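Local coordinates for protein beta-N-acetylhexosaminidase (Streptomyces plicatus, PDB 1JAK) that hydrolyses terminal beta-linked N-acetylhexosamine residues, probably by the substrate-assisted mechanism of glycoside hydrolase family 20, at residues A[196-201]-A[282-287]; A[212-217]-A[260-265]; A[287-290]-A[294-297]. All coordinates share one frame; numbering follows the deposited sequence.

From the N terminus, the chain leaves barrel strand 190-194 and enters 196-201, which meets 282-287 about eighty residues later to close the long loop of contact 1. Contact 2 is nested inside it, bringing the turn after helix 210-213 against the end of helix 258-263. Contact 3 then begins at Leu287, the residue with which contact 1 ends, and closes a short loop between 287-290 and helix 292-307. None of the loops cross. Trp201 joins the three: its N lies 3.1 Å from Gly215 O, probably hydrogen-bonded, and its ring packs on Ala260 and Phe297. Together they tie the loops after strands 190-194 and 246-250 to the neighbouring helices.

Contact 1. Residues A[196-201]-A[282-287]; sequences SDDQGW and VGFSSL
Asp198 OD1 accepts two hydrogen bonds: Ser285 OG donates to it across the contact at 2.5 Å, and the backbone N of Asn258, at the start of helix 258-263, gives it the second. The hydroxyl arrives on the syn side of the carboxylate, 17° out of its plane. Ser285 OG itself accepts from Thr257 N, so a small hydroxyl that can both give and take suits this buried place. The first torsion of Asp198 sets CG opposite the carbonyl carbon (chi1 -62°) and carries the carboxylate across to the other loop. Its second oxygen is used too, for OD2 takes a hydrogen from a water at 2.6 Å, and that water accepts from Gly283 N at 2.7 Å. The carboxylate thus bridges three backbone or hydroxyl donors, one of them through water, and the nearby helix start would probably add to its stabilisation. Gly283 adopts backbone angles at which a side chain would press on the carbonyl oxygen of Val282, which explains the glycine. Phe284, whose ring meets Tyr277 edge-to-face, closes in obliquely, its CZ 3.8 Å from Asp198 CG, so a flat apolar ring leans against the carboxylate, the two planes 32° apart. Asp198 is also held through its backbone, N donating to Asp197 OD1 at 2.7 Å; Asp197 OD1 also forms a salt bridge with Arg168 and a hydrogen bond with His256, two residues of the inhibitor pocket. Val282, the first residue of 282-287, touches the bound inhibitor, and the Asp198 side chain stands about 7 Å from it, so Asp198 lies just behind the pocket. Within the alpha/beta barrel the contact joins the loop that follows strand 190-194 to that between helices 258-263 and 292-307, and Trp201 packs on both helices.

Contact 2. Residues A[212-217]-A[260-265]; sequences ATYGGS and ALASYA
Van der Waals packing reinforced by a water bridge joins Tyr214 and Gly215, in the turn that follows helix 210-213, to Ala262 and Ser263 at the end of helix 258-263, on the periphery of the catalytic barrel. With CG turned opposite the backbone N (chi1 -171°), the ring reaches the end of helix 258-263, bringing Tyr214 CE2 to 3.2 Å from Ala262 O and 4.2 Å from Ala262 CB. Ser263 OG lies at the ring edge, in its plane, 3.7 Å from CD2; its hydrogen bond goes to Ala259 O in its own helix. Gly215 fits beside it because a CB there would clash with Ser263 OG. Further out, Tyr214 OH donates to a water at 3.1 Å, which in turn donates to Ala262 O at 2.9 Å. Arg210 makes a cation-pi contact with the same ring, and Ser217 OG, bonded to Tyr214 O at 2.6 Å, steadies the type I turn. A phenylalanine in place of Tyr214 would probably leave the bridging water without its hydroxyl donor, so that the water's link to Ala262 O would be less well fixed. The close approach is ring carbon to carbonyl oxygen, which implies that the polar link between Tyr214 OH and Ala262 O rests on the water between them.

Contact 3. Residues A[287-290]-A[294-297]; sequences LCVD and TYDF
Thr294 OG1 donates to Cys288 O at 2.6 Å, and Tyr295 OH donates to Val289 O at 2.8 Å, so consecutive side chains of helix 292-307 hold consecutive carbonyls of the loop before it. The two bonds differ in geometry. The tyrosine hydroxyl lies in the carbonyl plane on a lone pair of Val289 O, with a C=O...donor angle of 121°, whereas the threonine hydroxyl comes in tilted 34° from the plane of its carbonyl. A water completes the grip on Cys288: it accepts from Cys288 N at 2.8 Å and donates to Thr294 OG1 at 2.7 Å. Both backbone polar atoms of Cys288 therefore lead to one hydroxyl, directly from O and through water from N. The torsion of Thr294 (chi1 -64°) places OG1 beside its own backbone N and sends the methyl CG2 the other way, to 4.0 Å from Leu287 CB; a beta-branched residue with one polar and one apolar arm serves both needs. Tyr295 OH also bonds Arg335 of helix 326-342, which helps fix the end of the ring. Val289 crosses the tyrosine obliquely, its CG1 3.3 Å from Tyr295 OH, and the valine side chain reaches Asp328, Phe332 and Arg335 of the same helix 326-342. Phe297, about one turn after Thr294, packs against Ala260 and meets Trp208 edge-to-face. Cys288 carries a further tie, its disulfide to Cys269. The arrangement is that of a connecting loop folded back on the first turn of the helix it leads into, here within the beta-alpha-beta crossover from strand 246-250 to strand 313-315 of the family 20 (beta/alpha)8 barrel.

Contact 1. Residues A[196-201]-A[282-287]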
ATOM      1  N   SER A 196     -10.364  -0.797 -12.109  1.00  6.13           N
ATOM      2  CA  SER A 196     -11.166  -0.313 -13.222  1.00  6.40           C
ATOM      3  C   SER A 196     -11.296   1.196 -13.210  1.00  6.49           C
ATOM      4  O   SER A 196     -11.297   1.827 -12.156  1.00  6.54           O
ATOM      5  CB  SER A 196     -12.569  -0.941 -13.189  1.00  8.14           C
ATOM      6  OG  SER A 196     -13.333  -0.452 -12.097  1.00  7.60           O
ATOM      7  N   ASP A 197     -11.384   1.775 -14.400  1.00  6.70           N
ATOM      8  CA  ASP A 197     -11.554   3.209 -14.529  1.00  6.55           C
ATOM      9  C   ASP A 197     -11.970   3.499 -15.961  1.00  6.96           C
ATOM     10  O   ASP A 197     -12.456   2.605 -16.661  1.00  7.69           O
ATOM     11  CB  ASP A 197     -10.262   3.949 -14.160  1.00  6.73           C
ATOM     12  CG  ASP A 197     -10.534   5.332 -13.602  1.00  6.02           C
ATOM     13  OD1 ASP A 197     -10.913   6.228 -14.384  1.00  6.77           O
ATOM     14  OD2 ASP A 197     -10.392   5.516 -12.374  1.00  6.91           O
ATOM     15  N   ASP A 198     -11.782   4.734 -16.407  1.00  6.71           N
ATOM     16  CA  ASP A 198     -12.190   5.095 -17.753  1.00  7.39           C
ATOM     17  C   ASP A 198     -11.317   4.544 -18.861  1.00  7.77           C
ATOM     18  O   ASP A 198     -11.815   4.243 -19.950  1.00  9.28           O
ATOM     19  CB  ASP A 198     -12.277   6.615 -17.868  1.00  6.47           C
ATOM     20  CG  ASP A 198     -13.307   7.194 -16.927  1.00  7.48           C
ATOM     21  OD1 ASP A 198     -14.467   6.732 -16.970  1.00  8.17           O
ATOM     22  OD2 ASP A 198     -12.962   8.097 -16.140  1.00  8.44           O
ATOM     23  N   GLN A 199     -10.026   4.387 -18.579  1.00  6.59           N
ATOM     24  CA  GLN A 199      -9.086   3.904 -19.582  1.00  5.83           C
ATOM     25  C   GLN A 199      -8.857   2.396 -19.600  1.00  6.97           C
ATOM     26  O   GLN A 199      -8.088   1.891 -20.423  1.00  7.74           O
ATOM     27  CB  GLN A 199      -7.748   4.631 -19.421  1.00  6.76           C
ATOM     28  CG  GLN A 199      -7.876   6.155 -19.499  1.00  6.68           C
ATOM     29  CD  GLN A 199      -8.100   6.806 -18.144  1.00  7.34           C
ATOM     30  OE1 GLN A 199      -8.610   6.182 -17.212  1.00  7.37           O
ATOM     31  NE2 GLN A 199      -7.727   8.076 -18.035  1.00  6.03           N
ATOM     32  N   GLY A 200      -9.522   1.668 -18.708  1.00  6.69           N
ATOM     33  CA  GLY A 200      -9.338   0.230 -18.700  1.00  8.10           C
ATOM     34  C   GLY A 200     -10.061  -0.540 -17.613  1.00  8.19           C
ATOM     35  O   GLY A 200     -10.291  -0.029 -16.516  1.00  8.94           O
ATOM     36  N   TRP A 201     -10.427  -1.776 -17.941  1.00  7.65           N
ATOM     37  CA  TRP A 201     -11.093  -2.687 -17.015  1.00  6.40           C
ATOM     38  C   TRP A 201     -10.064  -3.806 -16.891  1.00  6.94           C
ATOM     39  O   TRP A 201      -9.762  -4.476 -17.875  1.00  7.56           O
ATOM     40  CB  TRP A 201     -12.398  -3.208 -17.621  1.00  6.88           C
ATOM     41  CG  TRP A 201     -13.112  -4.102 -16.678  1.00  7.32           C
ATOM     42  CD1 TRP A 201     -12.855  -5.424 -16.444  1.00  8.00           C
ATOM     43  CD2 TRP A 201     -14.144  -3.723 -15.764  1.00  7.89           C
ATOM     44  NE1 TRP A 201     -13.663  -5.891 -15.434  1.00  7.79           N
ATOM     45  CE2 TRP A 201     -14.465  -4.866 -14.999  1.00  7.28           C
ATOM     46  CE3 TRP A 201     -14.830  -2.523 -15.515  1.00  8.14           C
ATOM     47  CZ2 TRP A 201     -15.444  -4.846 -14.000  1.00  8.35           C
ATOM     48  CZ3 TRP A 201     -15.803  -2.502 -14.522  1.00  8.98           C
ATOM     49  CH2 TRP A 201     -16.101  -3.660 -13.776  1.00  8.85           C
ATOM     50  N   VAL A 282     -10.957  13.363 -15.956  1.00  6.83           N
ATOM     51  CA  VAL A 282     -11.819  12.597 -15.058  1.00  5.65           C
ATOM     52  C   VAL A 282     -13.182  13.263 -14.876  1.00  6.70           C
ATOM     53  O   VAL A 282     -13.339  14.455 -15.144  1.00  8.13           O
ATOM     54  CB  VAL A 282     -11.202  12.457 -13.636  1.00  5.47           C
ATOM     55  CG1 VAL A 282      -9.800  11.879 -13.718  1.00  7.54           C
ATOM     56  CG2 VAL A 282     -11.193  13.812 -12.924  1.00  7.81           C
ATOM     57  N   GLY A 283     -14.160  12.474 -14.430  1.00  6.47           N
ATOM     58  CA  GLY A 283     -15.489  12.991 -14.131  1.00  8.09           C
ATOM     59  C   GLY A 283     -16.574  13.008 -15.188  1.00  9.03           C
ATOM     60  O   GLY A 283     -17.700  13.416 -14.899  1.00 10.69           O
ATOM     61  N   PHE A 284     -16.258  12.542 -16.390  1.00  8.52           N
ATOM     62  CA  PHE A 284     -17.197  12.570 -17.508  1.00  9.69           C
ATOM     63  C   PHE A 284     -18.050  11.326 -17.730  1.00  9.34           C
ATOM     64  O   PHE A 284     -18.992  11.357 -18.521  1.00 10.13           O
ATOM     65  CB  PHE A 284     -16.416  12.857 -18.788  1.00  8.79           C
ATOM     66  CG  PHE A 284     -15.361  11.830 -19.087  1.00  9.06           C
ATOM     67  CD1 PHE A 284     -15.690  10.647 -19.738  1.00  9.45           C
ATOM     68  CD2 PHE A 284     -14.042  12.032 -18.685  1.00  8.91           C
ATOM     69  CE1 PHE A 284     -14.721   9.675 -19.984  1.00  9.58           C
ATOM     70  CE2 PHE A 284     -13.065  11.068 -18.925  1.00  9.03           C
ATOM     71  CZ  PHE A 284     -13.405   9.888 -19.576  1.00  9.46           C
ATOM     72  N   SER A 285     -17.726  10.233 -17.049  1.00  9.22           N
ATOM     73  CA  SER A 285     -18.467   8.989 -17.230  1.00  8.08           C
ATOM     74  C   SER A 285     -19.435   8.671 -16.099  1.00  7.91           C
ATOM     75  O   SER A 285     -19.233   9.082 -14.958  1.00  7.94           O
ATOM     76  CB  SER A 285     -17.482   7.830 -17.375  1.00  7.94           C
ATOM     77  OG  SER A 285     -16.642   7.771 -16.236  1.00  8.97           O
ATOM     78  N   SER A 286     -20.486   7.925 -16.421  1.00  8.99           N
ATOM     79  CA  SER A 286     -21.459   7.536 -15.411  1.00  9.10           C
ATOM     80  C   SER A 286     -22.317   6.346 -15.814  1.00  9.75           C
ATOM     81  O   SER A 286     -22.765   6.245 -16.956  1.00  8.80           O
ATOM     82  CB  SER A 286     -22.389   8.706 -15.074  1.00 10.13           C
ATOM     83  OG  SER A 286     -23.356   8.305 -14.110  1.00  9.85           O
ATOM     84  N   LEU A 287     -22.529   5.430 -14.873  1.00  9.47           N
ATOM     85  CA  LEU A 287     -23.400   4.298 -15.139  1.00  9.60           C
ATOM     86  C   LEU A 287     -24.771   4.958 -15.195  1.00 10.63           C
ATOM     87  O   LEU A 287     -24.943   6.063 -14.671  1.00 10.19           O
ATOM     88  CB  LEU A 287     -23.361   3.301 -13.981  1.00  9.55           C
ATOM     89  CG  LEU A 287     -22.030   2.587 -13.749  1.00  9.56           C
ATOM     90  CD1 LEU A 287     -22.154   1.649 -12.554  1.00 10.09           C
ATOM     91  CD2 LEU A 287     -21.649   1.817 -15.001  1.00  9.18           C
TER
HETATM   92  O   HOH W   1     -14.225   9.761 -14.534  1.00 11.27           O

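Contact 2. Residues A[212-217]-A[260-265]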
ATOM      1  N   ALA A 212     -13.216  -7.327 -20.030  1.00 10.35           N
ATOM      2  CA  ALA A 212     -11.779  -7.548 -20.122  1.00 10.41           C
ATOM      3  C   ALA A 212     -11.252  -7.533 -21.555  1.00 10.86           C
ATOM      4  O   ALA A 212     -10.279  -6.841 -21.853  1.00 10.59           O
ATOM      5  CB  ALA A 212     -11.409  -8.872 -19.444  1.00 11.65           C
ATOM      6  N   THR A 213     -11.894  -8.290 -22.443  1.00 11.34           N
ATOM      7  CA  THR A 213     -11.439  -8.380 -23.828  1.00 12.02           C
ATOM      8  C   THR A 213     -11.524  -7.082 -24.620  1.00 11.36           C
ATOM      9  O   THR A 213     -10.699  -6.835 -25.502  1.00 11.81           O
ATOM     10  CB  THR A 213     -12.201  -9.484 -24.588  1.00 14.16           C
ATOM     11  OG1 THR A 213     -13.592  -9.156 -24.649  1.00 15.62           O
ATOM     12  CG2 THR A 213     -12.033 -10.816 -23.881  1.00 17.12           C
ATOM     13  N   TYR A 214     -12.516  -6.251 -24.313  1.00 10.62           N
ATOM     14  CA  TYR A 214     -12.662  -4.975 -25.003  1.00 10.89           C
ATOM     15  C   TYR A 214     -12.282  -3.830 -24.067  1.00  9.79           C
ATOM     16  O   TYR A 214     -11.427  -3.005 -24.394  1.00 10.84           O
ATOM     17  CB  TYR A 214     -14.101  -4.777 -25.483  1.00 10.72           C
ATOM     18  CG  TYR A 214     -14.261  -3.571 -26.385  1.00 11.75           C
ATOM     19  CD1 TYR A 214     -13.799  -3.594 -27.699  1.00 12.99           C
ATOM     20  CD2 TYR A 214     -14.855  -2.396 -25.914  1.00 11.95           C
ATOM     21  CE1 TYR A 214     -13.921  -2.474 -28.529  1.00 13.81           C
ATOM     22  CE2 TYR A 214     -14.981  -1.275 -26.733  1.00 12.49           C
ATOM     23  CZ  TYR A 214     -14.514  -1.320 -28.036  1.00 14.99           C
ATOM     24  OH  TYR A 214     -14.647  -0.217 -28.850  1.00 16.89           O
ATOM     25  N   GLY A 215     -12.916  -3.792 -22.899  1.00  9.35           N
ATOM     26  CA  GLY A 215     -12.641  -2.738 -21.935  1.00  8.46           C
ATOM     27  C   GLY A 215     -11.200  -2.678 -21.461  1.00  9.76           C
ATOM     28  O   GLY A 215     -10.727  -1.631 -21.021  1.00  8.45           O
ATOM     29  N   GLY A 216     -10.493  -3.798 -21.537  1.00  9.63           N
ATOM     30  CA  GLY A 216      -9.108  -3.793 -21.105  1.00  9.92           C
ATOM     31  C   GLY A 216      -8.140  -3.743 -22.272  1.00  9.68           C
ATOM     32  O   GLY A 216      -6.930  -3.855 -22.075  1.00  7.98           O
ATOM     33  N   SER A 217      -8.661  -3.542 -23.481  1.00  9.59           N
ATOM     34  CA  SER A 217      -7.823  -3.538 -24.680  1.00  9.89           C
ATOM     35  C   SER A 217      -6.869  -2.364 -24.888  1.00  9.15           C
ATOM     36  O   SER A 217      -6.027  -2.411 -25.780  1.00 10.21           O
ATOM     37  CB  SER A 217      -8.690  -3.717 -25.933  1.00  9.34           C
ATOM     38  OG  SER A 217      -9.522  -2.597 -26.166  1.00  9.88           O
ATOM     39  N   ALA A 260     -16.171   0.031 -18.821  1.00  7.35           N
ATOM     40  CA  ALA A 260     -17.330  -0.858 -18.805  1.00  8.51           C
ATOM     41  C   ALA A 260     -18.381  -0.364 -19.793  1.00  8.33           C
ATOM     42  O   ALA A 260     -18.945  -1.147 -20.563  1.00  9.11           O
ATOM     43  CB  ALA A 260     -17.927  -0.922 -17.401  1.00  8.48           C
ATOM     44  N   LEU A 261     -18.643   0.938 -19.761  1.00  8.56           N
ATOM     45  CA  LEU A 261     -19.635   1.548 -20.643  1.00  8.89           C
ATOM     46  C   LEU A 261     -19.297   1.349 -22.112  1.00  9.44           C
ATOM     47  O   LEU A 261     -20.187   1.151 -22.939  1.00  9.86           O
ATOM     48  CB  LEU A 261     -19.749   3.047 -20.354  1.00  8.46           C
ATOM     49  CG  LEU A 261     -20.273   3.435 -18.969  1.00  9.39           C
ATOM     50  CD1 LEU A 261     -20.111   4.932 -18.764  1.00  9.20           C
ATOM     51  CD2 LEU A 261     -21.734   3.022 -18.838  1.00 10.33           C
ATOM     52  N   ALA A 262     -18.009   1.407 -22.435  1.00  9.00           N
ATOM     53  CA  ALA A 262     -17.560   1.243 -23.813  1.00  8.72           C
ATOM     54  C   ALA A 262     -17.697  -0.203 -24.276  1.00  9.38           C
ATOM     55  O   ALA A 262     -17.770  -0.474 -25.474  1.00 10.19           O
ATOM     56  CB  ALA A 262     -16.106   1.692 -23.945  1.00 10.24           C
ATOM     57  N   SER A 263     -17.740  -1.122 -23.319  1.00  9.47           N
ATOM     58  CA  SER A 263     -17.843  -2.546 -23.618  1.00  9.95           C
ATOM     59  C   SER A 263     -19.274  -3.036 -23.825  1.00 10.39           C
ATOM     60  O   SER A 263     -19.498  -4.008 -24.550  1.00 10.73           O
ATOM     61  CB  SER A 263     -17.185  -3.354 -22.497  1.00  9.97           C
ATOM     62  OG  SER A 263     -15.818  -3.005 -22.354  1.00  8.43           O
ATOM     63  N   TYR A 264     -20.233  -2.369 -23.191  1.00 10.92           N
ATOM     64  CA  TYR A 264     -21.635  -2.758 -23.302  1.00 10.69           C
ATOM     65  C   TYR A 264     -22.559  -1.562 -23.497  1.00 10.82           C
ATOM     66  O   TYR A 264     -22.864  -0.839 -22.550  1.00  9.71           O
ATOM     67  CB  TYR A 264     -22.065  -3.549 -22.061  1.00 11.44           C
ATOM     68  CG  TYR A 264     -21.435  -4.923 -21.983  1.00 10.91           C
ATOM     69  CD1 TYR A 264     -20.196  -5.116 -21.375  1.00 11.72           C
ATOM     70  CD2 TYR A 264     -22.059  -6.022 -22.571  1.00 11.64           C
ATOM     71  CE1 TYR A 264     -19.588  -6.376 -21.361  1.00 11.04           C
ATOM     72  CE2 TYR A 264     -21.464  -7.278 -22.564  1.00 13.06           C
ATOM     73  CZ  TYR A 264     -20.231  -7.450 -21.960  1.00 12.07           C
ATOM     74  OH  TYR A 264     -19.643  -8.693 -21.969  1.00 12.04           O
ATOM     75  N   ALA A 265     -23.009  -1.373 -24.731  1.00 12.23           N
ATOM     76  CA  ALA A 265     -23.890  -0.262 -25.071  1.00 11.43           C
ATOM     77  C   ALA A 265     -25.097  -0.136 -24.141  1.00 11.24           C
ATOM     78  O   ALA A 265     -25.492   0.970 -23.775  1.00 11.11           O
ATOM     79  CB  ALA A 265     -24.361  -0.408 -26.520  1.00 12.02           C
TER
HETATM   80  O   HOH W   2     -17.000   1.308 -27.563  1.00 14.54           O

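Contact 3. Residues A[287-290]-A[294-297]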
ATOM      1  N   LEU A 287     -22.529   5.430 -14.873  1.00  9.47           N
ATOM      2  CA  LEU A 287     -23.400   4.298 -15.139  1.00  9.60           C
ATOM      3  C   LEU A 287     -24.771   4.958 -15.195  1.00 10.63           C
ATOM      4  O   LEU A 287     -24.943   6.063 -14.671  1.00 10.19           O
ATOM      5  CB  LEU A 287     -23.361   3.301 -13.981  1.00  9.55           C
ATOM      6  CG  LEU A 287     -22.030   2.587 -13.749  1.00  9.56           C
ATOM      7  CD1 LEU A 287     -22.154   1.649 -12.554  1.00 10.09           C
ATOM      8  CD2 LEU A 287     -21.649   1.817 -15.001  1.00  9.18           C
ATOM      9  N   CYS A 288     -25.744   4.308 -15.821  1.00  9.96           N
ATOM     10  CA  CYS A 288     -27.068   4.909 -15.895  1.00 11.62           C
ATOM     11  C   CYS A 288     -27.889   4.478 -14.682  1.00 11.90           C
ATOM     12  O   CYS A 288     -28.402   3.361 -14.621  1.00 12.99           O
ATOM     13  CB  CYS A 288     -27.773   4.528 -17.202  1.00 11.29           C
ATOM     14  SG  CYS A 288     -29.082   5.743 -17.556  1.00 13.59           S
ATOM     15  N   VAL A 289     -27.995   5.380 -13.711  1.00 12.15           N
ATOM     16  CA  VAL A 289     -28.708   5.107 -12.470  1.00 12.78           C
ATOM     17  C   VAL A 289     -30.170   4.710 -12.652  1.00 14.02           C
ATOM     18  O   VAL A 289     -30.696   3.921 -11.869  1.00 14.39           O
ATOM     19  CB  VAL A 289     -28.624   6.326 -11.513  1.00 13.78           C
ATOM     20  CG1 VAL A 289     -29.408   6.057 -10.236  1.00 14.45           C
ATOM     21  CG2 VAL A 289     -27.167   6.606 -11.171  1.00 14.01           C
ATOM     22  N   ASP A 290     -30.817   5.236 -13.690  1.00 14.75           N
ATOM     23  CA  ASP A 290     -32.228   4.938 -13.938  1.00 17.39           C
ATOM     24  C   ASP A 290     -32.514   3.673 -14.744  1.00 16.93           C
ATOM     25  O   ASP A 290     -33.652   3.459 -15.162  1.00 17.69           O
ATOM     26  CB  ASP A 290     -32.904   6.118 -14.642  1.00 21.20           C
ATOM     27  CG  ASP A 290     -32.851   7.390 -13.831  1.00 25.15           C
ATOM     28  OD1 ASP A 290     -33.119   7.337 -12.612  1.00 28.50           O
ATOM     29  OD2 ASP A 290     -32.552   8.452 -14.418  1.00 31.15           O
ATOM     30  N   THR A 294     -28.280  -1.809 -14.950  1.00 10.97           N
ATOM     31  CA  THR A 294     -27.143  -1.282 -14.204  1.00 11.48           C
ATOM     32  C   THR A 294     -26.871  -2.068 -12.927  1.00 11.93           C
ATOM     33  O   THR A 294     -25.721  -2.366 -12.596  1.00 11.26           O
ATOM     34  CB  THR A 294     -27.380   0.190 -13.824  1.00 11.31           C
ATOM     35  OG1 THR A 294     -27.460   0.976 -15.018  1.00 11.30           O
ATOM     36  CG2 THR A 294     -26.244   0.713 -12.949  1.00 12.80           C
ATOM     37  N   TYR A 295     -27.938  -2.409 -12.215  1.00 11.64           N
ATOM     38  CA  TYR A 295     -27.816  -3.132 -10.960  1.00 13.01           C
ATOM     39  C   TYR A 295     -27.550  -4.620 -11.143  1.00 13.69           C
ATOM     40  O   TYR A 295     -26.973  -5.262 -10.264  1.00 14.18           O
ATOM     41  CB  TYR A 295     -29.059  -2.850 -10.119  1.00 14.05           C
ATOM     42  CG  TYR A 295     -29.215  -1.357  -9.937  1.00 13.33           C
ATOM     43  CD1 TYR A 295     -28.422  -0.664  -9.022  1.00 13.46           C
ATOM     44  CD2 TYR A 295     -30.043  -0.616 -10.781  1.00 13.82           C
ATOM     45  CE1 TYR A 295     -28.438   0.728  -8.958  1.00 13.79           C
ATOM     46  CE2 TYR A 295     -30.066   0.776 -10.727  1.00 12.20           C
ATOM     47  CZ  TYR A 295     -29.258   1.441  -9.817  1.00 12.90           C
ATOM     48  OH  TYR A 295     -29.255   2.818  -9.780  1.00 13.76           O
ATOM     49  N   ASP A 296     -27.954  -5.174 -12.282  1.00 13.39           N
ATOM     50  CA  ASP A 296     -27.676  -6.579 -12.557  1.00 14.11           C
ATOM     51  C   ASP A 296     -26.172  -6.660 -12.803  1.00 13.74           C
ATOM     52  O   ASP A 296     -25.491  -7.565 -12.321  1.00 13.83           O
ATOM     53  CB  ASP A 296     -28.422  -7.060 -13.804  1.00 16.28           C
ATOM     54  CG  ASP A 296     -29.919  -7.161 -13.588  1.00 18.83           C
ATOM     55  OD1 ASP A 296     -30.335  -7.550 -12.477  1.00 20.44           O
ATOM     56  OD2 ASP A 296     -30.677  -6.867 -14.535  1.00 21.27           O
ATOM     57  N   PHE A 297     -25.672  -5.687 -13.560  1.00 12.58           N
ATOM     58  CA  PHE A 297     -24.254  -5.583 -13.893  1.00 12.09           C
ATOM     59  C   PHE A 297     -23.410  -5.457 -12.623  1.00 12.04           C
ATOM     60  O   PHE A 297     -22.447  -6.202 -12.424  1.00 11.70           O
ATOM     61  CB  PHE A 297     -24.033  -4.358 -14.787  1.00 13.19           C
ATOM     62  CG  PHE A 297     -22.588  -4.005 -14.992  1.00 14.42           C
ATOM     63  CD1 PHE A 297     -21.787  -4.759 -15.839  1.00 16.17           C
ATOM     64  CD2 PHE A 297     -22.025  -2.921 -14.324  1.00 16.24           C
ATOM     65  CE1 PHE A 297     -20.441  -4.439 -16.020  1.00 16.64           C
ATOM     66  CE2 PHE A 297     -20.681  -2.594 -14.496  1.00 16.68           C
ATOM     67  CZ  PHE A 297     -19.890  -3.358 -15.346  1.00 14.49           C
TER
HETATM   68  O   HOH W   3     -25.186   1.603 -16.280  1.00 10.77           O